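Local coordinates for putative electron transport related protein (Corynebacterium diphtheriae, PDB 4PQ1) that probably works as a DsbF-like thiol-disulfide oxidoreductase of the thioredoxin superfamily, exchanging disulfide bonds with partner proteins through a redox-active cysteine pair, at residues T128-K133 and I151-S156; F3-P8 and I14-G19; G81-D86 and N90-F95. One frame throughout, in Å; residues are numbered along the deposited sequence.

Contact 1: T128-K133 and I151-S156; sequences TIVLDK and IKVIDS
Val130 and Val153 mark where the two backbones come closest, with their CA atoms 7.5 Å apart. Residues 128-131 are extended strand, whereas the 151-156 segment lies on the C-terminal helix, so the contact shows how a thioredoxin-like sheet is covered by a helix: one strand residue that points at the helix is met by two consecutive helix residues. The area buried between the segments is small, 114 Å² in all, and every residue that touches is buried.

The strand contributes chiefly one methyl branch. CG1 of Val130 stands opposite its own backbone N (chi1 -176°), which carries it out toward the helix, where it serves both partners. On one of them, Val153 CG1 lies 3.9 Å from Val130 CG1, the two valines lying alongside each other and heading opposite ways. The other is reached at the end of a longer chain: the CA–CB bond of Ile154 is not aimed at the strand, but its second torsion (chi2 -59°) folds CD1 back to within 3.9 Å of Val130 CG1, so that Ile154 comes in crosswise. The interaction is therefore purely apolar. Within the 151-156 segment, Ser156 OG donates to a lone pair of Val153 O at 2.7 Å, in the carbonyl plane.

The helix spreads over three strands. Val153 also touches Ala139 of strand 137-141, while Ile154 rests on Ile46 and Val48 of strand 46-52 and on Tyr72 and Leu73 of helix 63-73, the neighbour that packs beside it.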
ATOM      1  N   THR A 128       5.144   1.343   1.914  1.00 21.52           N
ATOM      2  CA  THR A 128       4.657   0.436   0.892  1.00 27.71           C
ATOM      3  C   THR A 128       4.778  -1.009   1.339  1.00 24.17           C
ATOM      4  O   THR A 128       5.850  -1.454   1.762  1.00 24.77           O
ATOM      5  CB  THR A 128       5.404   0.614  -0.431  1.00 26.48           C
ATOM      6  OG1 THR A 128       5.186   1.938  -0.915  1.00 25.33           O
ATOM      7  CG2 THR A 128       4.887  -0.382  -1.457  1.00 22.70           C
ATOM      8  N   ILE A 129       3.675  -1.741   1.256  1.00 24.49           N
ATOM      9  CA  ILE A 129       3.699  -3.157   1.600  1.00 22.40           C
ATOM     10  C   ILE A 129       3.306  -4.017   0.409  1.00 24.29           C
ATOM     11  O   ILE A 129       2.215  -3.864  -0.142  1.00 23.24           O
ATOM     12  CB  ILE A 129       2.778  -3.462   2.773  1.00 20.60           C
ATOM     13  CG1 ILE A 129       3.193  -2.618   3.981  1.00 17.89           C
ATOM     14  CG2 ILE A 129       2.834  -4.967   3.093  1.00 20.58           C
ATOM     15  CD1 ILE A 129       2.251  -2.709   5.142  1.00 19.60           C
ATOM     16  N   VAL A 130       4.203  -4.916   0.012  1.00 18.58           N
ATOM     17  CA  VAL A 130       3.899  -5.823  -1.093  1.00 23.28           C
ATOM     18  C   VAL A 130       3.356  -7.126  -0.512  1.00 27.08           C
ATOM     19  O   VAL A 130       4.069  -7.824   0.193  1.00 20.61           O
ATOM     20  CB  VAL A 130       5.136  -6.117  -1.972  1.00 20.04           C
ATOM     21  CG1 VAL A 130       4.741  -6.967  -3.153  1.00 21.19           C
ATOM     22  CG2 VAL A 130       5.784  -4.817  -2.465  1.00 20.85           C
ATOM     23  N   LEU A 131       2.085  -7.418  -0.775  1.00 26.77           N
ATOM     24  CA  LEU A 131       1.468  -8.655  -0.320  1.00 28.57           C
ATOM     25  C   LEU A 131       1.542  -9.709  -1.419  1.00 29.90           C
ATOM     26  O   LEU A 131       1.421  -9.364  -2.598  1.00 25.18           O
ATOM     27  CB  LEU A 131       0.011  -8.420   0.070  1.00 25.36           C
ATOM     28  CG  LEU A 131      -0.297  -7.326   1.077  1.00 20.92           C
ATOM     29  CD1 LEU A 131      -1.811  -7.238   1.273  1.00 18.23           C
ATOM     30  CD2 LEU A 131       0.399  -7.605   2.379  1.00 22.55           C
ATOM     31  N   ASP A 132       1.737 -10.984  -1.051  1.00 26.25           N
ATOM     32  CA  ASP A 132       1.763 -12.048  -2.062  1.00 27.97           C
ATOM     33  C   ASP A 132       0.335 -12.500  -2.324  1.00 28.96           C
ATOM     34  O   ASP A 132      -0.599 -11.852  -1.878  1.00 24.30           O
ATOM     35  CB  ASP A 132       2.668 -13.243  -1.651  1.00 18.85           C
ATOM     36  CG  ASP A 132       2.229 -13.931  -0.356  1.00 27.46           C
ATOM     37  OD1 ASP A 132       1.026 -13.905  -0.015  1.00 23.02           O
ATOM     38  OD2 ASP A 132       3.105 -14.518   0.330  1.00 27.78           O
ATOM     39  N   LYS A 133       0.157 -13.630  -2.999  1.00 33.98           N
ATOM     40  CA  LYS A 133      -1.186 -14.037  -3.408  1.00 29.90           C
ATOM     41  C   LYS A 133      -2.047 -14.473  -2.220  1.00 30.80           C
ATOM     42  O   LYS A 133      -3.272 -14.580  -2.336  1.00 26.45           O
ATOM     43  CB  LYS A 133      -1.108 -15.161  -4.442  1.00 34.90           C
ATOM     44  CG  LYS A 133      -0.865 -14.681  -5.866  1.00 30.35           C
ATOM     45  CD  LYS A 133      -0.772 -15.873  -6.801  1.00 33.49           C
ATOM     46  CE  LYS A 133      -0.545 -15.445  -8.230  1.00 42.59           C
ATOM     47  NZ  LYS A 133      -0.672 -16.611  -9.154  1.00 58.42           N
ATOM     48  N   ILE A 151       8.960  -3.878  -8.300  1.00 27.98           N
ATOM     49  CA  ILE A 151       8.966  -4.874  -9.357  1.00 29.27           C
ATOM     50  C   ILE A 151       9.875  -6.061  -9.004  1.00 27.81           C
ATOM     51  O   ILE A 151       9.517  -7.200  -9.228  1.00 27.23           O
ATOM     52  CB  ILE A 151       9.390  -4.250 -10.710  1.00 29.21           C
ATOM     53  CG1 ILE A 151       8.197  -3.530 -11.343  1.00 26.24           C
ATOM     54  CG2 ILE A 151       9.897  -5.326 -11.674  1.00 35.67           C
ATOM     55  CD1 ILE A 151       8.567  -2.684 -12.530  1.00 34.34           C
ATOM     56  N   LYS A 152      11.036  -5.783  -8.429  1.00 30.93           N
ATOM     57  CA  LYS A 152      11.953  -6.826  -8.030  1.00 27.81           C
ATOM     58  C   LYS A 152      11.300  -7.789  -7.061  1.00 34.11           C
ATOM     59  O   LYS A 152      11.444  -9.004  -7.200  1.00 28.14           O
ATOM     60  CB  LYS A 152      13.212  -6.228  -7.412  1.00 28.98           C
ATOM     61  CG  LYS A 152      14.153  -5.672  -8.452  1.00 35.04           C
ATOM     62  CD  LYS A 152      15.493  -5.297  -7.852  1.00 50.43           C
ATOM     63  CE  LYS A 152      16.494  -4.971  -8.953  1.00 65.72           C
ATOM     64  NZ  LYS A 152      17.825  -4.566  -8.415  1.00 76.63           N
ATOM     65  N   VAL A 153      10.572  -7.249  -6.091  1.00 22.21           N
ATOM     66  CA  VAL A 153       9.811  -8.080  -5.184  1.00 23.80           C
ATOM     67  C   VAL A 153       8.711  -8.781  -5.957  1.00 32.37           C
ATOM     68  O   VAL A 153       8.515  -9.995  -5.808  1.00 31.65           O
ATOM     69  CB  VAL A 153       9.168  -7.291  -4.042  1.00 30.08           C
ATOM     70  CG1 VAL A 153       8.412  -8.264  -3.116  1.00 23.41           C
ATOM     71  CG2 VAL A 153      10.222  -6.496  -3.276  1.00 26.96           C
ATOM     72  N   ILE A 154       7.994  -8.013  -6.772  1.00 24.60           N
ATOM     73  CA  ILE A 154       6.873  -8.553  -7.549  1.00 33.11           C
ATOM     74  C   ILE A 154       7.306  -9.818  -8.278  1.00 32.59           C
ATOM     75  O   ILE A 154       6.698 -10.871  -8.111  1.00 31.39           O
ATOM     76  CB  ILE A 154       6.318  -7.532  -8.577  1.00 30.00           C
ATOM     77  CG1 ILE A 154       5.604  -6.372  -7.872  1.00 36.35           C
ATOM     78  CG2 ILE A 154       5.341  -8.206  -9.539  1.00 23.70           C
ATOM     79  CD1 ILE A 154       4.450  -6.821  -7.013  1.00 36.03           C
ATOM     80  N   ASP A 155       8.388  -9.711  -9.043  1.00 28.32           N
ATOM     81  CA  ASP A 155       8.904 -10.827  -9.821  1.00 27.53           C
ATOM     82  C   ASP A 155       9.219 -12.079  -8.982  1.00 39.04           C
ATOM     83  O   ASP A 155       8.995 -13.204  -9.425  1.00 36.36           O
ATOM     84  CB  ASP A 155      10.148 -10.376 -10.579  1.00 25.51           C
ATOM     85  CG  ASP A 155       9.811  -9.493 -11.760  1.00 34.65           C
ATOM     86  OD1 ASP A 155       8.630  -9.504 -12.180  1.00 35.91           O
ATOM     87  OD2 ASP A 155      10.716  -8.799 -12.274  1.00 35.23           O
ATOM     88  N   SER A 156       9.728 -11.884  -7.771  1.00 36.90           N
ATOM     89  CA  SER A 156      10.076 -13.002  -6.907  1.00 33.32           C
ATOM     90  C   SER A 156       8.845 -13.779  -6.444  1.00 37.65           C
ATOM     91  O   SER A 156       8.963 -14.901  -5.956  1.00 42.48           O
ATOM     92  CB  SER A 156      10.869 -12.510  -5.694  1.00 36.09           C
ATOM     93  OG  SER A 156      10.026 -11.966  -4.692  1.00 28.25           O
TER

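Contact 2: F3-P8 and I14-G19; sequences FQFHSP and IFYDEG
Two different torsion choices let Phe3 and Tyr16 meet: CG of Phe3 lies opposite its backbone N (chi1 -177°), swinging the ring toward Tyr16, while CG of Tyr16 lies beside its own N (chi1 -55°) and lifts its ring to the N-terminal arm. The result is an offset T-shaped, or edge-to-face, aromatic pair joining the arm to the residue that follows edge strand 13-15 of the thioredoxin-like sheet. It illustrates how aromatic side chains pack an irregular arm against the edge of a sheet, here alongside backbone hydrogen bonds of Phe3 with Pro23 and of Phe5 with Gly118.

The rings stand at 88° to each other with centroids 5.4 Å apart. It is the CE1–CZ edge of Phe3 that enters, over one face of Tyr16 and shifted toward its hydroxyl end, so that Phe3 CE1 comes within 3.7 Å of Tyr16 CZ. The hydroxyl lies beyond this ring contact, at the edge of Phe3 near its plane, with Tyr16 OH 3.5 Å from Phe3 CZ. On the arm itself, Phe5 N sits above one face of the Phe3 ring, offset toward the rim.

Farther along, Ile14 was modelled in two conformers, so its contacts are less certain than the aromatic pair. In one of them, Phe5 CE1 lies a loose 4.5 Å from Ile14 CG1, and Ile14 CD1 approaches Pro8 CA to 3.8 Å. Strand 137-141 backs the arrangement, since Phe3 touches Pro137 while Phe5 and Tyr16 both touch Val140. Phe5 and Tyr16 meet nearly at right angles, the hydroxyl lying by the CD1–CE1 side of Phe5, with Phe5 CD1 nearest to Tyr16 OH at 3.6 Å.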
ATOM      1  N   PHE A   3      -0.456 -11.366  10.293  1.00 36.39           N
ATOM      2  CA  PHE A   3       0.796 -10.610  10.247  1.00 32.53           C
ATOM      3  C   PHE A   3       1.007  -9.686  11.439  1.00 30.67           C
ATOM      4  O   PHE A   3       0.089  -8.983  11.866  1.00 36.27           O
ATOM      5  CB  PHE A   3       0.841  -9.781   8.965  1.00 35.75           C
ATOM      6  CG  PHE A   3       2.109  -9.013   8.781  1.00 32.51           C
ATOM      7  CD1 PHE A   3       3.322  -9.670   8.713  1.00 23.31           C
ATOM      8  CD2 PHE A   3       2.084  -7.636   8.635  1.00 32.05           C
ATOM      9  CE1 PHE A   3       4.502  -8.981   8.526  1.00 32.34           C
ATOM     10  CE2 PHE A   3       3.268  -6.926   8.450  1.00 33.79           C
ATOM     11  CZ  PHE A   3       4.479  -7.600   8.389  1.00 33.74           C
ATOM     12  N   GLN A   4       2.227  -9.697  11.964  1.00 27.18           N
ATOM     13  CA  GLN A   4       2.642  -8.772  13.006  1.00 25.63           C
ATOM     14  C   GLN A   4       3.954  -8.176  12.540  1.00 37.64           C
ATOM     15  O   GLN A   4       4.891  -8.907  12.210  1.00 23.37           O
ATOM     16  CB  GLN A   4       2.816  -9.460  14.363  1.00 39.90           C
ATOM     17  CG  GLN A   4       1.927 -10.687  14.583  1.00 51.31           C
ATOM     18  CD  GLN A   4       2.521 -11.673  15.590  1.00 69.49           C
ATOM     19  OE1 GLN A   4       3.211 -11.275  16.534  1.00 72.03           O
ATOM     20  NE2 GLN A   4       2.261 -12.970  15.384  1.00 57.27           N
ATOM     21  N   PHE A   5       4.001  -6.846  12.473  1.00 33.64           N
ATOM     22  CA  PHE A   5       5.203  -6.148  12.054  1.00 34.44           C
ATOM     23  C   PHE A   5       6.126  -5.991  13.251  1.00 31.51           C
ATOM     24  O   PHE A   5       5.805  -5.297  14.203  1.00 37.71           O
ATOM     25  CB  PHE A   5       4.848  -4.784  11.443  1.00 33.97           C
ATOM     26  CG  PHE A   5       6.042  -3.993  10.981  1.00 30.21           C
ATOM     27  CD1 PHE A   5       6.703  -4.328   9.811  1.00 37.03           C
ATOM     28  CD2 PHE A   5       6.499  -2.915  11.712  1.00 27.80           C
ATOM     29  CE1 PHE A   5       7.804  -3.610   9.388  1.00 34.18           C
ATOM     30  CE2 PHE A   5       7.593  -2.187  11.291  1.00 32.77           C
ATOM     31  CZ  PHE A   5       8.246  -2.532  10.128  1.00 37.18           C
ATOM     32  N   HIS A   6       7.259  -6.671  13.216  1.00 43.45           N
ATOM     33  CA  HIS A   6       8.194  -6.613  14.327  1.00 46.34           C
ATOM     34  C   HIS A   6       9.266  -5.602  14.015  1.00 44.93           C
ATOM     35  O   HIS A   6       9.447  -5.230  12.852  1.00 51.27           O
ATOM     36  CB  HIS A   6       8.827  -7.984  14.604  1.00 51.81           C
ATOM     37  CG  HIS A   6       7.861  -9.013  15.117  1.00 57.12           C
ATOM     38  ND1 HIS A   6       7.671 -10.229  14.493  1.00 63.34           N
ATOM     39  CD2 HIS A   6       7.046  -9.013  16.200  1.00 43.95           C
ATOM     40  CE1 HIS A   6       6.774 -10.930  15.164  1.00 62.28           C
ATOM     41  NE2 HIS A   6       6.376 -10.214  16.202  1.00 69.69           N
ATOM     42  N   SER A   7       9.968  -5.174  15.062  1.00 51.00           N
ATOM     43  CA  SER A   7      11.037  -4.183  14.972  1.00 47.35           C
ATOM     44  C   SER A   7      11.856  -4.300  13.693  1.00 43.27           C
ATOM     45  O   SER A   7      12.410  -5.354  13.396  1.00 55.69           O
ATOM     46  CB  SER A   7      11.960  -4.302  16.190  1.00 41.11           C
ATOM     47  OG  SER A   7      13.281  -3.893  15.874  1.00 51.16           O
ATOM     48  N   PRO A   8      11.889  -3.220  12.904  1.00 47.81           N
ATOM     49  CA  PRO A   8      12.772  -3.143  11.737  1.00 37.63           C
ATOM     50  C   PRO A   8      14.240  -3.020  12.157  1.00 46.15           C
ATOM     51  O   PRO A   8      15.133  -3.320  11.360  1.00 50.87           O
ATOM     52  CB  PRO A   8      12.292  -1.880  11.016  1.00 51.75           C
ATOM     53  CG  PRO A   8      11.629  -1.050  12.086  1.00 44.86           C
ATOM     54  CD  PRO A   8      10.980  -2.062  12.997  1.00 45.81           C
ATOM     55  N   ILE A  14      12.170  -4.265   4.968  0.67 26.14           N
ATOM     56  CA  ILE A  14      12.189  -5.632   5.505  0.67 24.90           C
ATOM     57  C   ILE A  14      11.605  -6.594   4.479  0.67 23.66           C
ATOM     58  O   ILE A  14      10.595  -6.289   3.842  0.67 22.75           O
ATOM     59  CB  ILE A  14      11.374  -5.743   6.820  0.67 24.26           C
ATOM     60  CG1 ILE A  14      11.861  -4.727   7.855  0.67 24.64           C
ATOM     61  CG2 ILE A  14      11.452  -7.156   7.389  0.67 26.01           C
ATOM     62  CD1 ILE A  14      13.211  -5.089   8.463  0.67 26.33           C
ATOM     63  N   PHE A  15      12.230  -7.762   4.327  1.00 28.92           N
ATOM     64  CA  PHE A  15      11.725  -8.763   3.400  1.00 22.29           C
ATOM     65  C   PHE A  15      11.362 -10.051   4.133  1.00 29.60           C
ATOM     66  O   PHE A  15      12.019 -10.418   5.097  1.00 31.75           O
ATOM     67  CB  PHE A  15      12.767  -9.025   2.317  1.00 23.83           C
ATOM     68  CG  PHE A  15      13.083  -7.817   1.505  1.00 21.85           C
ATOM     69  CD1 PHE A  15      12.315  -7.502   0.394  1.00 18.42           C
ATOM     70  CD2 PHE A  15      14.118  -6.959   1.882  1.00 21.54           C
ATOM     71  CE1 PHE A  15      12.588  -6.358  -0.350  1.00 30.88           C
ATOM     72  CE2 PHE A  15      14.399  -5.817   1.150  1.00 25.53           C
ATOM     73  CZ  PHE A  15      13.632  -5.511   0.030  1.00 25.25           C
ATOM     74  N   TYR A  16      10.305 -10.725   3.691  1.00 27.90           N
ATOM     75  CA  TYR A  16       9.879 -11.965   4.345  1.00 33.11           C
ATOM     76  C   TYR A  16       9.881 -13.161   3.402  1.00 25.60           C
ATOM     77  O   TYR A  16       9.197 -13.180   2.361  1.00 20.39           O
ATOM     78  CB  TYR A  16       8.484 -11.810   4.952  1.00 29.94           C
ATOM     79  CG  TYR A  16       8.352 -10.643   5.902  1.00 32.15           C
ATOM     80  CD1 TYR A  16       8.063  -9.364   5.431  1.00 30.74           C
ATOM     81  CD2 TYR A  16       8.492 -10.818   7.266  1.00 28.57           C
ATOM     82  CE1 TYR A  16       7.928  -8.297   6.291  1.00 25.38           C
ATOM     83  CE2 TYR A  16       8.360  -9.760   8.135  1.00 30.79           C
ATOM     84  CZ  TYR A  16       8.083  -8.501   7.646  1.00 33.14           C
ATOM     85  OH  TYR A  16       7.953  -7.448   8.523  1.00 37.97           O
ATOM     86  N   ASP A  17      10.672 -14.158   3.779  1.00 38.51           N
ATOM     87  CA  ASP A  17      10.629 -15.476   3.152  1.00 30.30           C
ATOM     88  C   ASP A  17       9.255 -16.084   3.330  1.00 27.20           C
ATOM     89  O   ASP A  17       8.580 -15.819   4.328  1.00 29.79           O
ATOM     90  CB  ASP A  17      11.689 -16.369   3.760  1.00 31.63           C
ATOM     91  CG  ASP A  17      13.074 -15.791   3.601  1.00 47.42           C
ATOM     92  OD1 ASP A  17      13.373 -15.287   2.493  1.00 42.34           O
ATOM     93  OD2 ASP A  17      13.851 -15.819   4.582  1.00 52.51           O
ATOM     94  N   GLU A  18       8.830 -16.876   2.356  1.00 28.87           N
ATOM     95  CA  GLU A  18       7.536 -17.543   2.438  1.00 34.33           C
ATOM     96  C   GLU A  18       7.332 -18.208   3.803  1.00 29.37           C
ATOM     97  O   GLU A  18       6.252 -18.126   4.389  1.00 29.11           O
ATOM     98  CB  GLU A  18       7.408 -18.578   1.320  1.00 38.65           C
ATOM     99  CG  GLU A  18       7.972 -18.108  -0.006  1.00 44.27           C
ATOM    100  CD  GLU A  18       7.459 -18.924  -1.174  1.00 51.04           C
ATOM    101  OE1 GLU A  18       7.833 -18.626  -2.330  1.00 53.77           O
ATOM    102  OE2 GLU A  18       6.665 -19.855  -0.936  1.00 52.75           O
ATOM    103  N   GLY A  19       8.387 -18.840   4.311  1.00 39.04           N
ATOM    104  CA  GLY A  19       8.326 -19.555   5.575  1.00 38.04           C
ATOM    105  C   GLY A  19       7.838 -18.728   6.752  1.00 40.27           C
ATOM    106  O   GLY A  19       7.154 -19.242   7.637  1.00 40.01           O
TER

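Contact 3: G81-D86 and N90-F95; sequences GINVRD and NIAQDF
Asp86 and Ala92 meet where strand 77-83 of a beta-alpha-beta unit gives way to the loop that leads into helix 89-98. The connection is short, with three residues between the segments, and a polar side chain just past the strand faces the first turns of the helix; the CA atoms of Asp86 and Ala92 are 6.5 Å apart.

Followed outward, Asp86 keeps to the Ala92 methyl for most of its length. Its CB already points at the helix and lies 4.1 Å from Ala92 CB, and CG stays at a similar distance from the same methyl. The carboxylate then divides its contacts. Asp86 OD1 grazes the exposed Ile91 at CG2, 4.1 Å away, with the isoleucine side chain set across that of the aspartate. OD2 passes Ala92 CB at 3.8 Å and ends in a firm polar grip: Asn83 ND2 donates to Asp86 OD2 at 2.8 Å with an N–H···O angle of 162°, and Asp86 OD2 accepts it on its anti lone pair, the one away from OD1. The oxygen is almost exactly in the amide plane of Asn83, and the backbone N of Gln54 donates to it as well. These two donors limit rotation of the carboxylate, which lies near the Cys56–Cys59 disulfide without touching it.

Asn83 faces the helix in its turn. With CG anti to the backbone N (chi1 176°), its amide reaches across to the methyl that Asp86 also covers, and the closest approach between strand and helix segments is Asn83 OD1 to Ala92 CB, 3.5 Å.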
ATOM      1  N   GLY A  81      -4.131   2.216  -2.587  1.00 29.57           N
ATOM      2  CA  GLY A  81      -3.606   3.290  -1.776  1.00 18.60           C
ATOM      3  C   GLY A  81      -4.336   3.359  -0.463  1.00 16.54           C
ATOM      4  O   GLY A  81      -5.513   2.997  -0.356  1.00 18.44           O
ATOM      5  N   ILE A  82      -3.630   3.819   0.556  1.00 15.21           N
ATOM      6  CA  ILE A  82      -4.269   4.113   1.828  1.00 16.68           C
ATOM      7  C   ILE A  82      -4.008   5.592   2.121  1.00 19.87           C
ATOM      8  O   ILE A  82      -2.943   5.972   2.601  1.00 21.43           O
ATOM      9  CB  ILE A  82      -3.739   3.204   2.956  1.00 20.74           C
ATOM     10  CG1 ILE A  82      -4.006   1.740   2.607  1.00 20.66           C
ATOM     11  CG2 ILE A  82      -4.365   3.557   4.303  1.00 17.60           C
ATOM     12  CD1 ILE A  82      -3.439   0.769   3.603  1.00 30.03           C
ATOM     13  N   ASN A  83      -4.990   6.424   1.807  1.00 20.70           N
ATOM     14  CA  ASN A  83      -4.860   7.874   1.930  1.00 18.74           C
ATOM     15  C   ASN A  83      -5.014   8.280   3.389  1.00 20.96           C
ATOM     16  O   ASN A  83      -6.092   8.111   3.978  1.00 20.46           O
ATOM     17  CB  ASN A  83      -5.895   8.541   1.017  1.00 23.64           C
ATOM     18  CG  ASN A  83      -5.931  10.061   1.139  1.00 20.00           C
ATOM     19  OD1 ASN A  83      -6.981  10.627   1.413  1.00 22.14           O
ATOM     20  ND2 ASN A  83      -4.794  10.717   0.938  1.00 18.79           N
ATOM     21  N   VAL A  84      -3.924   8.747   4.003  1.00 15.72           N
ATOM     22  CA  VAL A  84      -3.981   9.107   5.418  1.00 21.54           C
ATOM     23  C   VAL A  84      -3.759  10.625   5.610  1.00 21.84           C
ATOM     24  O   VAL A  84      -3.123  11.271   4.783  1.00 17.72           O
ATOM     25  CB  VAL A  84      -2.948   8.305   6.257  1.00 22.56           C
ATOM     26  CG1 VAL A  84      -3.131   6.780   6.030  1.00 18.72           C
ATOM     27  CG2 VAL A  84      -1.519   8.724   5.929  1.00 18.44           C
ATOM     28  N   ARG A  85      -4.320  11.175   6.686  1.00 24.94           N
ATOM     29  CA  ARG A  85      -4.048  12.557   7.103  1.00 26.07           C
ATOM     30  C   ARG A  85      -4.458  13.587   6.057  1.00 21.99           C
ATOM     31  O   ARG A  85      -4.040  14.741   6.101  1.00 28.69           O
ATOM     32  CB  ARG A  85      -2.569  12.738   7.441  1.00 28.07           C
ATOM     33  CG  ARG A  85      -2.244  12.549   8.901  1.00 33.15           C
ATOM     34  CD  ARG A  85      -0.766  12.238   9.132  1.00 29.83           C
ATOM     35  NE  ARG A  85      -0.676  11.049   9.955  1.00 45.19           N
ATOM     36  CZ  ARG A  85       0.367  10.234  10.038  1.00 36.70           C
ATOM     37  NH1 ARG A  85       1.481  10.461   9.350  1.00 29.85           N
ATOM     38  NH2 ARG A  85       0.278   9.178  10.832  1.00 38.36           N
ATOM     39  N   ASP A  86      -5.285  13.155   5.118  1.00 24.88           N
ATOM     40  CA  ASP A  86      -5.956  14.068   4.218  1.00 24.58           C
ATOM     41  C   ASP A  86      -7.375  14.255   4.732  1.00 25.07           C
ATOM     42  O   ASP A  86      -8.295  13.524   4.353  1.00 29.36           O
ATOM     43  CB  ASP A  86      -5.931  13.542   2.785  1.00 23.75           C
ATOM     44  CG  ASP A  86      -4.843  14.191   1.958  1.00 25.96           C
ATOM     45  OD1 ASP A  86      -4.667  15.419   2.092  1.00 22.74           O
ATOM     46  OD2 ASP A  86      -4.170  13.482   1.174  1.00 25.34           O
ATOM     47  N   ASN A  90     -11.565  16.288  -0.714  1.00 31.18           N
ATOM     48  CA  ASN A  90     -11.663  16.765  -2.093  1.00 27.61           C
ATOM     49  C   ASN A  90     -10.318  17.057  -2.729  1.00 20.11           C
ATOM     50  O   ASN A  90     -10.170  16.957  -3.941  1.00 24.14           O
ATOM     51  CB  ASN A  90     -12.584  17.995  -2.197  1.00 27.10           C
ATOM     52  CG  ASN A  90     -12.192  19.141  -1.291  1.00 25.15           C
ATOM     53  OD1 ASN A  90     -11.321  19.035  -0.425  1.00 23.86           O
ATOM     54  ND2 ASN A  90     -12.886  20.259  -1.471  1.00 24.89           N
ATOM     55  N   ILE A  91      -9.320  17.365  -1.919  1.00 17.77           N
ATOM     56  CA  ILE A  91      -8.014  17.674  -2.478  1.00 22.10           C
ATOM     57  C   ILE A  91      -7.248  16.372  -2.757  1.00 24.73           C
ATOM     58  O   ILE A  91      -6.473  16.283  -3.718  1.00 27.05           O
ATOM     59  CB  ILE A  91      -7.240  18.621  -1.535  1.00 22.38           C
ATOM     60  CG1 ILE A  91      -5.998  19.202  -2.209  1.00 27.13           C
ATOM     61  CG2 ILE A  91      -6.922  17.944  -0.233  1.00 24.26           C
ATOM     62  CD1 ILE A  91      -5.355  20.317  -1.394  1.00 28.35           C
ATOM     63  N   ALA A  92      -7.508  15.336  -1.958  1.00 26.93           N
ATOM     64  CA  ALA A  92      -6.935  14.025  -2.224  1.00 19.50           C
ATOM     65  C   ALA A  92      -7.498  13.477  -3.533  1.00 19.91           C
ATOM     66  O   ALA A  92      -6.754  12.979  -4.371  1.00 23.07           O
ATOM     67  CB  ALA A  92      -7.206  13.078  -1.066  1.00 22.60           C
ATOM     68  N   GLN A  93      -8.810  13.582  -3.721  1.00 17.35           N
ATOM     69  CA  GLN A  93      -9.420  13.174  -4.984  1.00 21.97           C
ATOM     70  C   GLN A  93      -8.885  13.967  -6.174  1.00 29.56           C
ATOM     71  O   GLN A  93      -8.667  13.408  -7.255  1.00 35.02           O
ATOM     72  CB  GLN A  93     -10.926  13.332  -4.925  1.00 23.78           C
ATOM     73  CG  GLN A  93     -11.567  12.648  -3.768  1.00 25.06           C
ATOM     74  CD  GLN A  93     -12.988  13.100  -3.596  1.00 34.98           C
ATOM     75  OE1 GLN A  93     -13.291  14.297  -3.701  1.00 27.08           O
ATOM     76  NE2 GLN A  93     -13.882  12.150  -3.343  1.00 27.32           N
ATOM     77  N   ASP A  94      -8.681  15.268  -5.974  1.00 30.15           N
ATOM     78  CA  ASP A  94      -8.141  16.131  -7.020  1.00 27.46           C
ATOM     79  C   ASP A  94      -6.756  15.661  -7.436  1.00 25.11           C
ATOM     80  O   ASP A  94      -6.425  15.643  -8.617  1.00 22.29           O
ATOM     81  CB  ASP A  94      -8.075  17.587  -6.540  1.00 26.59           C
ATOM     82  CG  ASP A  94      -9.427  18.305  -6.617  1.00 28.00           C
ATOM     83  OD1 ASP A  94     -10.282  17.895  -7.423  1.00 32.66           O
ATOM     84  OD2 ASP A  94      -9.634  19.289  -5.868  1.00 31.56           O
ATOM     85  N   PHE A  95      -5.942  15.297  -6.450  1.00 30.26           N
ATOM     86  CA  PHE A  95      -4.609  14.757  -6.715  1.00 28.71           C
ATOM     87  C   PHE A  95      -4.649  13.508  -7.588  1.00 30.14           C
ATOM     88  O   PHE A  95      -3.761  13.292  -8.409  1.00 33.56           O
ATOM     89  CB  PHE A  95      -3.887  14.440  -5.404  1.00 22.48           C
ATOM     90  CG  PHE A  95      -2.519  13.864  -5.599  1.00 32.25           C
ATOM     91  CD1 PHE A  95      -1.428  14.697  -5.797  1.00 25.91           C
ATOM     92  CD2 PHE A  95      -2.318  12.483  -5.585  1.00 28.88           C
ATOM     93  CE1 PHE A  95      -0.163  14.178  -5.982  1.00 27.39           C
ATOM     94  CE2 PHE A  95      -1.048  11.950  -5.770  1.00 32.97           C
ATOM     95  CZ  PHE A  95       0.034  12.805  -5.968  1.00 35.98           C
TER

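All three contacts reach the same mixed sheet, and they follow one another along the chain without overlap: contact 2 closes first, then contact 3, then contact 1. Contacts 1 and 2 are neighbours at one side of the fold, centres about 13 Å apart, and touch directly where Val153 CG2 of the C-terminal helix packs 3.8 Å from Phe15 CE1 of the edge strand. Contact 3 lies across the chain's centre, its own centre about 24 Å from contact 1 and 28 Å from contact 2. The N-terminal edge strand and C-terminal helix thus meet on one side of the chain's centre, and the crossover near the Cys56–Cys59 disulfide lies on the other.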